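Local coordinates for protein DNA double-strand break repair nuclease NurA (Sulfolobus solfataricus, PDB 2YGK) that degrades DNA ends as a manganese-dependent nuclease and, with the helicase HerA, processes linear double-stranded DNA in double-strand break repair, at residues E191-D194 with G195-W199; R262-N265 with G266-V269; D279-I282 with V283-M287; K296-P299 with F300-K304. One frame throughout, in Å; residues are numbered along the deposited sequence.

The four contacts follow one another along the chain, each local; all fall within the NurA domain, a family of the RNase H clan, and are arranged around its mixed sheet. Contact 1 leads helix 171-193 into strand 197-201, contact 2 turns between strands 255-262 and 270-275, contact 3 starts helix 280-291, and contact 4 starts helix 300-309. Contacts 2 and 4 lie nearest each other, with centres 12 Å apart, and touch where Leu-263 CD1 meets Gly-297 O. Contact 3 touches contact 2 through Met-287 and contact 1 through Ile-286. Contact 4 comes closest to the manganese, the Leu-302 side chain lying about 8 Å from it; contacts 1 to 3 lie farther out.

Contact 1: E191-D194 with G195-W199; sequences EEYD and GNVLW
Polar contact between Tyr-193 and Asn-196 rests on one backbone hydrogen bond, from Asn-196 N to Tyr-193 O, short at 2.7 Å and with an N-H...O angle of 150°. The donor meets the carbonyl nearly along the C=O axis, and Asn-196 CB also lies 3.2 Å from Tyr-193 O, so the side chain of Asn-196 begins right beside the acceptor. The bond spans a tight reversal: Asp-194 is the first residue to leave helical geometry, with a positive phi of 39°, and Gly-195 follows it.

The apolar part is a single touch, Val-197 CG2 against Tyr-193 CB at 3.6 Å. Val-197 CG2 stands anti to its own carbonyl carbon and beside its backbone N, which turns this methyl back toward the tyrosine; it approaches the ring obliquely. Within the helical segment, Glu-192 CG lies 3.4 Å above the plane of the Tyr-193 ring, over its centre. In the strand, Val-197 CG1 covers one Trp-199 face toward the rim.

This is a helix-to-strand connection, from helix 171-193 into strand 197-201. Tyr-193 rests on Ile-130 and Val-197 on Met-132 of the parallel strand 129-133; on the other flank of 197-201 runs the antiparallel strand 270-275.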
loop_
_atom_site.group_PDB
_atom_site.type_symbol
_atom_site.label_atom_id
_atom_site.label_comp_id
_atom_site.label_asym_id
_atom_site.label_seq_id
_atom_site.Cartn_x
_atom_site.Cartn_y
_atom_site.Cartn_z
ATOM N N GLU A 191 5.712 12.454 -28.681
ATOM C CA GLU A 191 6.199 13.071 -29.915
ATOM C C GLU A 191 6.353 12.100 -31.099
ATOM O O GLU A 191 6.194 12.510 -32.229
ATOM C CB GLU A 191 7.474 13.885 -29.690
ATOM C CG GLU A 191 8.700 13.074 -29.372
ATOM C CD GLU A 191 9.949 13.931 -29.302
ATOM O OE1 GLU A 191 10.087 14.847 -30.152
ATOM O OE2 GLU A 191 10.780 13.684 -28.398
ATOM N N GLU A 192 6.633 10.831 -30.848
ATOM C CA GLU A 192 6.779 9.866 -31.926
ATOM C C GLU A 192 5.398 9.315 -32.344
ATOM O O GLU A 192 5.176 8.932 -33.513
ATOM C CB GLU A 192 7.742 8.738 -31.493
ATOM C CG GLU A 192 7.719 7.477 -32.382
ATOM C CD GLU A 192 8.885 6.502 -32.130
ATOM O OE1 GLU A 192 9.719 6.728 -31.211
ATOM O OE2 GLU A 192 8.972 5.504 -32.887
ATOM N N TYR A 193 4.454 9.274 -31.414
ATOM C CA TYR A 193 3.207 8.599 -31.701
ATOM C C TYR A 193 1.968 9.438 -31.488
ATOM O O TYR A 193 0.874 8.890 -31.527
ATOM C CB TYR A 193 3.100 7.350 -30.860
ATOM C CG TYR A 193 4.203 6.357 -31.052
ATOM C CD1 TYR A 193 4.262 5.572 -32.193
ATOM C CD2 TYR A 193 5.167 6.161 -30.067
ATOM C CE1 TYR A 193 5.270 4.616 -32.374
ATOM C CE2 TYR A 193 6.180 5.204 -30.235
ATOM C CZ TYR A 193 6.217 4.438 -31.400
ATOM O OH TYR A 193 7.205 3.500 -31.574
ATOM N N ASP A 194 2.130 10.749 -31.284
ATOM C CA ASP A 194 1.014 11.733 -31.401
ATOM C C ASP A 194 -0.291 11.139 -30.834
ATOM O O ASP A 194 -0.269 10.590 -29.737
ATOM C CB ASP A 194 0.819 12.223 -32.858
ATOM C CG ASP A 194 1.879 13.294 -33.314
ATOM O OD1 ASP A 194 3.016 13.309 -32.766
ATOM O OD2 ASP A 194 1.541 14.127 -34.237
ATOM N N GLY A 195 -1.397 11.182 -31.578
ATOM C CA GLY A 195 -2.634 10.607 -31.059
ATOM C C GLY A 195 -2.793 9.098 -31.160
ATOM O O GLY A 195 -3.841 8.596 -30.887
ATOM N N ASN A 196 -1.769 8.367 -31.565
ATOM C CA ASN A 196 -1.886 6.919 -31.753
ATOM C C ASN A 196 -1.777 6.139 -30.422
ATOM O O ASN A 196 -1.874 4.916 -30.397
ATOM C CB ASN A 196 -0.814 6.423 -32.743
ATOM C CG ASN A 196 -0.934 7.066 -34.163
ATOM O OD1 ASN A 196 -2.004 7.491 -34.608
ATOM N ND2 ASN A 196 0.196 7.105 -34.870
ATOM N N VAL A 197 -1.551 6.837 -29.316
ATOM C CA VAL A 197 -1.437 6.171 -28.025
ATOM C C VAL A 197 -2.743 6.336 -27.236
ATOM O O VAL A 197 -3.243 7.457 -27.048
ATOM C CB VAL A 197 -0.277 6.716 -27.169
ATOM C CG1 VAL A 197 -0.046 5.787 -26.032
ATOM C CG2 VAL A 197 0.958 6.865 -27.991
ATOM N N LEU A 198 -3.281 5.212 -26.779
ATOM C CA LEU A 198 -4.506 5.200 -26.028
ATOM C C LEU A 198 -4.133 4.739 -24.668
ATOM O O LEU A 198 -3.628 3.638 -24.502
ATOM C CB LEU A 198 -5.506 4.230 -26.638
ATOM C CG LEU A 198 -5.929 4.551 -28.073
ATOM C CD1 LEU A 198 -7.000 3.606 -28.497
ATOM C CD2 LEU A 198 -6.388 6.008 -28.210
ATOM N N TRP A 199 -4.402 5.588 -23.693
ATOM C CA TRP A 199 -4.081 5.307 -22.352
ATOM C C TRP A 199 -5.365 4.887 -21.644
ATOM O O TRP A 199 -6.192 5.724 -21.283
ATOM C CB TRP A 199 -3.503 6.570 -21.724
ATOM C CG TRP A 199 -2.326 7.143 -22.467
ATOM C CD1 TRP A 199 -2.349 7.979 -23.563
ATOM C CD2 TRP A 199 -0.956 6.972 -22.135
ATOM N NE1 TRP A 199 -1.073 8.315 -23.938
ATOM C CE2 TRP A 199 -0.197 7.714 -23.075
ATOM C CE3 TRP A 199 -0.289 6.273 -21.120
ATOM C CZ2 TRP A 199 1.194 7.770 -23.033
ATOM C CZ3 TRP A 199 1.073 6.329 -21.077
ATOM C CH2 TRP A 199 1.810 7.080 -22.040
#

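Contact 2: R262-N265 with G266-V269; sequences RLDN and GKRV
Arg-262 and Val-269 bring their CA atoms to 4.5 Å as the chain doubles back through a type II beta turn from Asp-264 to Lys-267, closed by Lys-267 N to Asp-264 O at 3.1 Å. Gly-266 takes a phi of 88°, where a CB would clash with Asn-265 O. Across the loop, Arg-262 NE donates to Lys-267 O at 2.8 Å with an N-H...O angle of 160°; the acceptor lies in the guanidinium plane, though the donor is tilted 33° from the carbonyl plane. The Arg-262 chain bends at chi3, which turns the NE edge of the guanidinium to this carbonyl.

The loop closes a beta hairpin of strands 255-262 and 270-275. A water bridges Arg-262 NH2 to Lys-267 O, giving that oxygen a second donor, and Val-269 CG2 sits over one guanidinium face, 3.3 Å from Arg-262 NH2. Thr-224, Lys-226 and Leu-220 accept from the terminal nitrogens, fixing the group's rotation. A leucine in place of Arg-262 would probably leave Lys-267 O without its direct side-chain donor and the Leu-220 and Lys-226 carbonyls without their arginine partner. Asp-264 and Lys-267 run side by side, Asp-264 OD2 and Lys-267 NZ 4.1 Å apart, too far for a salt bridge.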
loop_
_atom_site.group_PDB
_atom_site.type_symbol
_atom_site.label_atom_id
_atom_site.label_comp_id
_atom_site.label_asym_id
_atom_site.label_seq_id
_atom_site.Cartn_x
_atom_site.Cartn_y
_atom_site.Cartn_z
ATOM N N ARG A 262 -18.014 2.604 -23.059
ATOM C CA ARG A 262 -18.382 1.237 -22.844
ATOM C C ARG A 262 -18.392 0.650 -24.211
ATOM O O ARG A 262 -19.157 1.127 -25.050
ATOM C CB ARG A 262 -19.787 1.148 -22.237
ATOM C CG ARG A 262 -20.301 -0.293 -22.113
ATOM C CD ARG A 262 -21.665 -0.364 -21.481
ATOM N NE ARG A 262 -21.719 0.043 -20.064
ATOM C CZ ARG A 262 -22.299 1.143 -19.571
ATOM N NH1 ARG A 262 -22.897 2.024 -20.360
ATOM N NH2 ARG A 262 -22.287 1.374 -18.254
ATOM N N LEU A 263 -17.587 -0.391 -24.439
ATOM C CA LEU A 263 -17.420 -0.995 -25.771
ATOM C C LEU A 263 -18.515 -1.979 -26.120
ATOM O O LEU A 263 -18.701 -2.299 -27.296
ATOM C CB LEU A 263 -16.086 -1.719 -25.889
ATOM C CG LEU A 263 -14.917 -0.760 -25.667
ATOM C CD1 LEU A 263 -13.701 -1.552 -25.420
ATOM C CD2 LEU A 263 -14.713 0.256 -26.813
ATOM N N ASP A 264 -19.240 -2.444 -25.104
ATOM C CA ASP A 264 -20.162 -3.569 -25.231
ATOM C C ASP A 264 -21.303 -3.400 -24.230
ATOM O O ASP A 264 -21.068 -3.107 -23.037
ATOM C CB ASP A 264 -19.391 -4.841 -24.963
ATOM C CG ASP A 264 -20.230 -6.074 -25.077
ATOM O OD1 ASP A 264 -21.443 -5.974 -25.379
ATOM O OD2 ASP A 264 -19.656 -7.175 -24.841
ATOM N N ASN A 265 -22.533 -3.552 -24.729
ATOM C CA ASN A 265 -23.737 -3.423 -23.923
ATOM C C ASN A 265 -23.619 -4.176 -22.617
ATOM O O ASN A 265 -23.339 -5.352 -22.635
ATOM C CB ASN A 265 -24.926 -3.989 -24.679
ATOM C CG ASN A 265 -25.475 -3.043 -25.736
ATOM O OD1 ASN A 265 -25.125 -1.858 -25.796
ATOM N ND2 ASN A 265 -26.394 -3.553 -26.548
ATOM N N GLY A 266 -23.823 -3.498 -21.494
ATOM C CA GLY A 266 -23.919 -4.152 -20.196
ATOM C C GLY A 266 -22.606 -4.345 -19.473
ATOM O O GLY A 266 -22.580 -4.825 -18.333
ATOM N N LYS A 267 -21.512 -3.947 -20.111
ATOM C CA LYS A 267 -20.172 -4.195 -19.567
ATOM C C LYS A 267 -19.570 -2.954 -18.926
ATOM O O LYS A 267 -20.245 -1.946 -18.733
ATOM C CB LYS A 267 -19.286 -4.735 -20.675
ATOM C CG LYS A 267 -19.842 -5.999 -21.275
ATOM C CD LYS A 267 -19.957 -7.079 -20.201
ATOM C CE LYS A 267 -20.295 -8.430 -20.787
ATOM N NZ LYS A 267 -21.607 -8.422 -21.427
ATOM N N ARG A 268 -18.310 -3.057 -18.538
ATOM C CA ARG A 268 -17.641 -2.043 -17.748
ATOM C C ARG A 268 -17.454 -0.817 -18.591
ATOM O O ARG A 268 -17.473 -0.909 -19.803
ATOM C CB ARG A 268 -16.276 -2.568 -17.320
ATOM C CG ARG A 268 -15.371 -2.877 -18.529
ATOM C CD ARG A 268 -13.958 -3.081 -18.120
ATOM N NE ARG A 268 -13.831 -4.322 -17.377
ATOM C CZ ARG A 268 -13.415 -4.435 -16.114
ATOM N NH1 ARG A 268 -13.080 -3.366 -15.396
ATOM N NH2 ARG A 268 -13.339 -5.650 -15.565
ATOM N N VAL A 269 -17.289 0.329 -17.951
ATOM C CA VAL A 269 -16.894 1.537 -18.618
ATOM C C VAL A 269 -15.398 1.689 -18.361
ATOM O O VAL A 269 -14.916 1.467 -17.222
ATOM C CB VAL A 269 -17.632 2.753 -18.039
ATOM C CG1 VAL A 269 -17.116 4.042 -18.655
ATOM C CG2 VAL A 269 -19.186 2.621 -18.223
HETATM O O HOH W 1 -21.849 -0.708 -16.476
#

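Contact 3: D279-I282 with V283-M287; sequences DEKI and VKEIM
Glu-280 and Lys-284 lie side by side, one helical turn apart and pointing the same way, and their ends meet in a salt bridge, Glu-280 OE1 to Lys-284 NZ at 3.5 Å. A water reinforces the pair, donating to Glu-280 OE1 and accepting from Lys-284 NZ at 2.9 Å. An extended lysine chain carries the ammonium out to the carboxylate. A methionine in its place would probably leave Glu-280 without its counter-charge and the water without its ammonium donor. Lys-281 and Glu-285 make a looser pair: Glu-285 OE2 lies 3.6 Å from Lys-281 CE but 4.6 Å from Lys-281 NZ, so the aliphatic part of the lysine does the touching. Ile-282 CG2 meets Ile-286 CD1 at 3.8 Å.

These pairs are spaced by the i to i+4 backbone bonds of the helix, such as Lys-284 N to Glu-280 O at 2.9 Å. The spiral begins at Asp-279, the N-cap residue: with CG beside both the backbone N and the carbonyl carbon (chi1 65°), its OD1 is brought to Ile-282 N at 2.7 Å, an almost straight bond at 175°, and its backbone O accepts from Val-283 N.

Helix 280-291 lies against the sheet: Val-283 packs on Phe-229 of strand 228-236 and Phe-259 of strand 255-262, Met-287, a selenomethionine, also reaches Phe-229, and Lys-284 touches Tyr-42.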
loop_
_atom_site.group_PDB
_atom_site.type_symbol
_atom_site.label_atom_id
_atom_site.label_comp_id
_atom_site.label_asym_id
_atom_site.label_seq_id
_atom_site.Cartn_x
_atom_site.Cartn_y
_atom_site.Cartn_z
ATOM N N ASP A 279 -12.609 14.096 -32.015
ATOM C CA ASP A 279 -14.030 14.457 -32.169
ATOM C C ASP A 279 -14.945 13.219 -32.085
ATOM O O ASP A 279 -14.472 12.111 -31.823
ATOM C CB ASP A 279 -14.223 15.224 -33.465
ATOM C CG ASP A 279 -13.929 14.388 -34.675
ATOM O OD1 ASP A 279 -13.957 13.143 -34.576
ATOM O OD2 ASP A 279 -13.673 14.982 -35.740
ATOM N N GLU A 280 -16.248 13.400 -32.244
ATOM C CA GLU A 280 -17.140 12.252 -32.193
ATOM C C GLU A 280 -16.689 11.187 -33.188
ATOM O O GLU A 280 -16.573 10.033 -32.840
ATOM C CB GLU A 280 -18.588 12.627 -32.494
ATOM C CG GLU A 280 -19.305 13.272 -31.339
ATOM C CD GLU A 280 -20.822 13.057 -31.352
ATOM O OE1 GLU A 280 -21.370 12.509 -32.333
ATOM O OE2 GLU A 280 -21.454 13.425 -30.339
ATOM N N LYS A 281 -16.451 11.571 -34.430
ATOM C CA LYS A 281 -16.119 10.588 -35.444
ATOM C C LYS A 281 -14.906 9.758 -35.007
ATOM O O LYS A 281 -14.927 8.523 -35.095
ATOM C CB LYS A 281 -15.816 11.282 -36.759
ATOM C CG LYS A 281 -15.628 10.361 -37.934
ATOM C CD LYS A 281 -15.235 11.199 -39.147
ATOM C CE LYS A 281 -15.265 10.403 -40.426
ATOM N NZ LYS A 281 -14.843 11.263 -41.530
ATOM N N ILE A 282 -13.855 10.430 -34.543
ATOM C CA ILE A 282 -12.657 9.721 -34.104
ATOM C C ILE A 282 -13.004 8.769 -32.961
ATOM O O ILE A 282 -12.652 7.586 -33.023
ATOM C CB ILE A 282 -11.487 10.681 -33.753
ATOM C CG1 ILE A 282 -10.961 11.349 -35.049
ATOM C CG2 ILE A 282 -10.370 9.915 -33.089
ATOM C CD1 ILE A 282 -10.406 12.772 -34.918
ATOM N N VAL A 283 -13.712 9.267 -31.952
ATOM C CA VAL A 283 -14.150 8.444 -30.833
ATOM C C VAL A 283 -14.892 7.175 -31.270
ATOM O O VAL A 283 -14.585 6.086 -30.748
ATOM C CB VAL A 283 -15.052 9.250 -29.875
ATOM C CG1 VAL A 283 -15.975 8.350 -29.099
ATOM C CG2 VAL A 283 -14.202 10.068 -28.940
ATOM N N LYS A 284 -15.851 7.310 -32.200
ATOM C CA LYS A 284 -16.604 6.171 -32.730
ATOM C C LYS A 284 -15.712 5.220 -33.554
ATOM O O LYS A 284 -15.896 3.979 -33.525
ATOM C CB LYS A 284 -17.769 6.631 -33.614
ATOM C CG LYS A 284 -19.007 7.137 -32.897
ATOM C CD LYS A 284 -19.928 7.883 -33.845
ATOM C CE LYS A 284 -21.157 8.477 -33.134
ATOM N NZ LYS A 284 -21.920 9.437 -33.970
ATOM N N GLU A 285 -14.755 5.780 -34.290
ATOM C CA GLU A 285 -13.773 4.932 -34.988
ATOM C C GLU A 285 -12.919 4.164 -33.970
ATOM O O GLU A 285 -12.639 2.987 -34.167
ATOM C CB GLU A 285 -12.865 5.751 -35.917
ATOM C CG GLU A 285 -13.578 6.374 -37.135
ATOM C CD GLU A 285 -12.636 7.233 -37.995
ATOM O OE1 GLU A 285 -11.383 7.196 -37.771
ATOM O OE2 GLU A 285 -13.144 7.934 -38.903
ATOM N N ILE A 286 -12.514 4.830 -32.883
ATOM C CA ILE A 286 -11.675 4.177 -31.883
ATOM C C ILE A 286 -12.458 3.085 -31.141
ATOM O O ILE A 286 -11.900 2.037 -30.820
ATOM C CB ILE A 286 -11.092 5.181 -30.850
ATOM C CG1 ILE A 286 -9.980 6.036 -31.477
ATOM C CG2 ILE A 286 -10.533 4.462 -29.614
ATOM C CD1 ILE A 286 -9.557 7.197 -30.561
HETATM N N MSE A 287 -13.737 3.328 -30.865
HETATM C CA MSE A 287 -14.558 2.307 -30.248
HETATM C C MSE A 287 -14.704 1.094 -31.161
HETATM O O MSE A 287 -14.583 -0.035 -30.736
HETATM C CB MSE A 287 -15.947 2.868 -29.949
HETATM C CG MSE A 287 -15.952 3.844 -28.814
HETATM SE SE MSE A 287 -17.707 4.531 -28.431
HETATM C CE MSE A 287 -18.745 2.934 -28.070
HETATM O O HOH W 2 -20.774 11.746 -35.384
#

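Contact 4: K296-P299 with F300-K304; sequences KGYP and FPLLK
Pro-299 and Leu-303 are joined where the short strand 298-299 runs straight into helix 300-309, with Pro-299 as the N-cap residue. Its carbonyl O accepts from Leu-303 N at 3.3 Å, with an N-H...O angle of 171° and the donor in the carbonyl plane; the bond from Leu-302 N to the same oxygen is weak, at 124°. Pro-299 O thus holds Leu-303 nearly in line and Leu-302 only weakly. Pro-301, lacking an N-H, lies in this first turn, where an amide has no earlier helical carbonyl to bond.

The side chains centre on Tyr-298. With CG anti to the backbone N (chi1 -168°), the ring is set beside the start of the helix and crosses the Leu-302 side chain at about a right angle: Tyr-298 CE2 lies 3.6 Å from Leu-302 CB. The Leu-303 backbone N sits at the ring edge, near its plane, and Pro-299 CD covers one face toward the rim. Lys-202 makes a cation-pi contact with this ring. Tyr-298 also touches Asp-133, which with Asp-58 binds the manganese, so the helix start forms part of the metal site's surroundings. At the ring's far end, Tyr-298 OH lies 3.5 Å from Leu-302 CD1.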
loop_
_atom_site.group_PDB
_atom_site.type_symbol
_atom_site.label_atom_id
_atom_site.label_comp_id
_atom_site.label_asym_id
_atom_site.label_seq_id
_atom_site.Cartn_x
_atom_site.Cartn_y
_atom_site.Cartn_z
ATOM N N LYS A 296 -15.697 -9.032 -23.732
ATOM C CA LYS A 296 -16.520 -8.544 -22.619
ATOM C C LYS A 296 -16.183 -7.118 -22.246
ATOM O O LYS A 296 -16.070 -6.816 -21.075
ATOM C CB LYS A 296 -16.381 -9.423 -21.374
ATOM C CG LYS A 296 -17.274 -10.688 -21.414
ATOM C CD LYS A 296 -16.686 -11.815 -20.536
ATOM C CE LYS A 296 -17.499 -13.092 -20.687
ATOM N NZ LYS A 296 -18.903 -12.867 -20.271
ATOM N N GLY A 297 -16.020 -6.254 -23.251
ATOM C CA GLY A 297 -15.934 -4.837 -23.025
ATOM C C GLY A 297 -14.533 -4.322 -22.851
ATOM O O GLY A 297 -14.378 -3.113 -22.713
ATOM N N TYR A 298 -13.511 -5.198 -22.899
ATOM C CA TYR A 298 -12.118 -4.784 -22.691
ATOM C C TYR A 298 -11.118 -5.377 -23.698
ATOM O O TYR A 298 -11.188 -6.568 -24.026
ATOM C CB TYR A 298 -11.690 -5.208 -21.285
ATOM C CG TYR A 298 -10.384 -4.628 -20.799
ATOM C CD1 TYR A 298 -10.328 -3.340 -20.334
ATOM C CD2 TYR A 298 -9.203 -5.375 -20.828
ATOM C CE1 TYR A 298 -9.118 -2.786 -19.867
ATOM C CE2 TYR A 298 -7.997 -4.842 -20.379
ATOM C CZ TYR A 298 -7.964 -3.536 -19.893
ATOM O OH TYR A 298 -6.795 -2.970 -19.396
ATOM N N PRO A 299 -10.115 -4.575 -24.111
ATOM C CA PRO A 299 -9.229 -5.046 -25.203
ATOM C C PRO A 299 -8.391 -6.217 -24.777
ATOM O O PRO A 299 -7.640 -6.097 -23.827
ATOM C CB PRO A 299 -8.351 -3.817 -25.546
ATOM C CG PRO A 299 -9.072 -2.670 -24.940
ATOM C CD PRO A 299 -9.739 -3.218 -23.678
ATOM N N PHE A 300 -8.522 -7.340 -25.493
ATOM C CA PHE A 300 -7.815 -8.539 -25.136
ATOM C C PHE A 300 -6.305 -8.358 -25.091
ATOM O O PHE A 300 -5.676 -8.892 -24.198
ATOM C CB PHE A 300 -8.172 -9.733 -26.020
ATOM C CG PHE A 300 -7.599 -11.018 -25.495
ATOM C CD1 PHE A 300 -8.001 -11.504 -24.271
ATOM C CD2 PHE A 300 -6.586 -11.675 -26.156
ATOM C CE1 PHE A 300 -7.453 -12.636 -23.750
ATOM C CE2 PHE A 300 -6.044 -12.839 -25.653
ATOM C CZ PHE A 300 -6.469 -13.317 -24.447
ATOM N N PRO A 301 -5.709 -7.627 -26.051
ATOM C CA PRO A 301 -4.274 -7.410 -25.997
ATOM C C PRO A 301 -3.764 -6.923 -24.638
ATOM O O PRO A 301 -2.727 -7.376 -24.161
ATOM C CB PRO A 301 -4.084 -6.343 -27.076
ATOM C CG PRO A 301 -5.014 -6.790 -28.135
ATOM C CD PRO A 301 -6.250 -7.183 -27.352
ATOM N N LEU A 302 -4.486 -6.004 -24.011
ATOM C CA LEU A 302 -4.120 -5.594 -22.683
ATOM C C LEU A 302 -4.341 -6.712 -21.669
ATOM O O LEU A 302 -3.451 -7.047 -20.902
ATOM C CB LEU A 302 -4.934 -4.387 -22.268
ATOM C CG LEU A 302 -4.336 -3.087 -22.758
ATOM C CD1 LEU A 302 -5.201 -1.927 -22.311
ATOM C CD2 LEU A 302 -2.935 -2.940 -22.206
ATOM N N LEU A 303 -5.535 -7.276 -21.626
ATOM C CA LEU A 303 -5.786 -8.349 -20.667
ATOM C C LEU A 303 -4.683 -9.403 -20.709
ATOM O O LEU A 303 -4.301 -9.935 -19.685
ATOM C CB LEU A 303 -7.151 -8.991 -20.894
ATOM C CG LEU A 303 -7.503 -10.131 -19.926
ATOM C CD1 LEU A 303 -7.355 -9.687 -18.475
ATOM C CD2 LEU A 303 -8.929 -10.707 -20.178
ATOM N N LYS A 304 -4.171 -9.681 -21.891
ATOM C CA LYS A 304 -3.174 -10.710 -22.073
ATOM C C LYS A 304 -1.874 -10.217 -21.545
ATOM O O LYS A 304 -1.201 -10.918 -20.801
ATOM C CB LYS A 304 -2.988 -11.086 -23.551
ATOM C CG LYS A 304 -1.956 -12.200 -23.742
ATOM C CD LYS A 304 -1.465 -12.263 -25.214
ATOM C CE LYS A 304 -0.237 -13.207 -25.378
ATOM N NZ LYS A 304 -0.250 -14.435 -24.556
#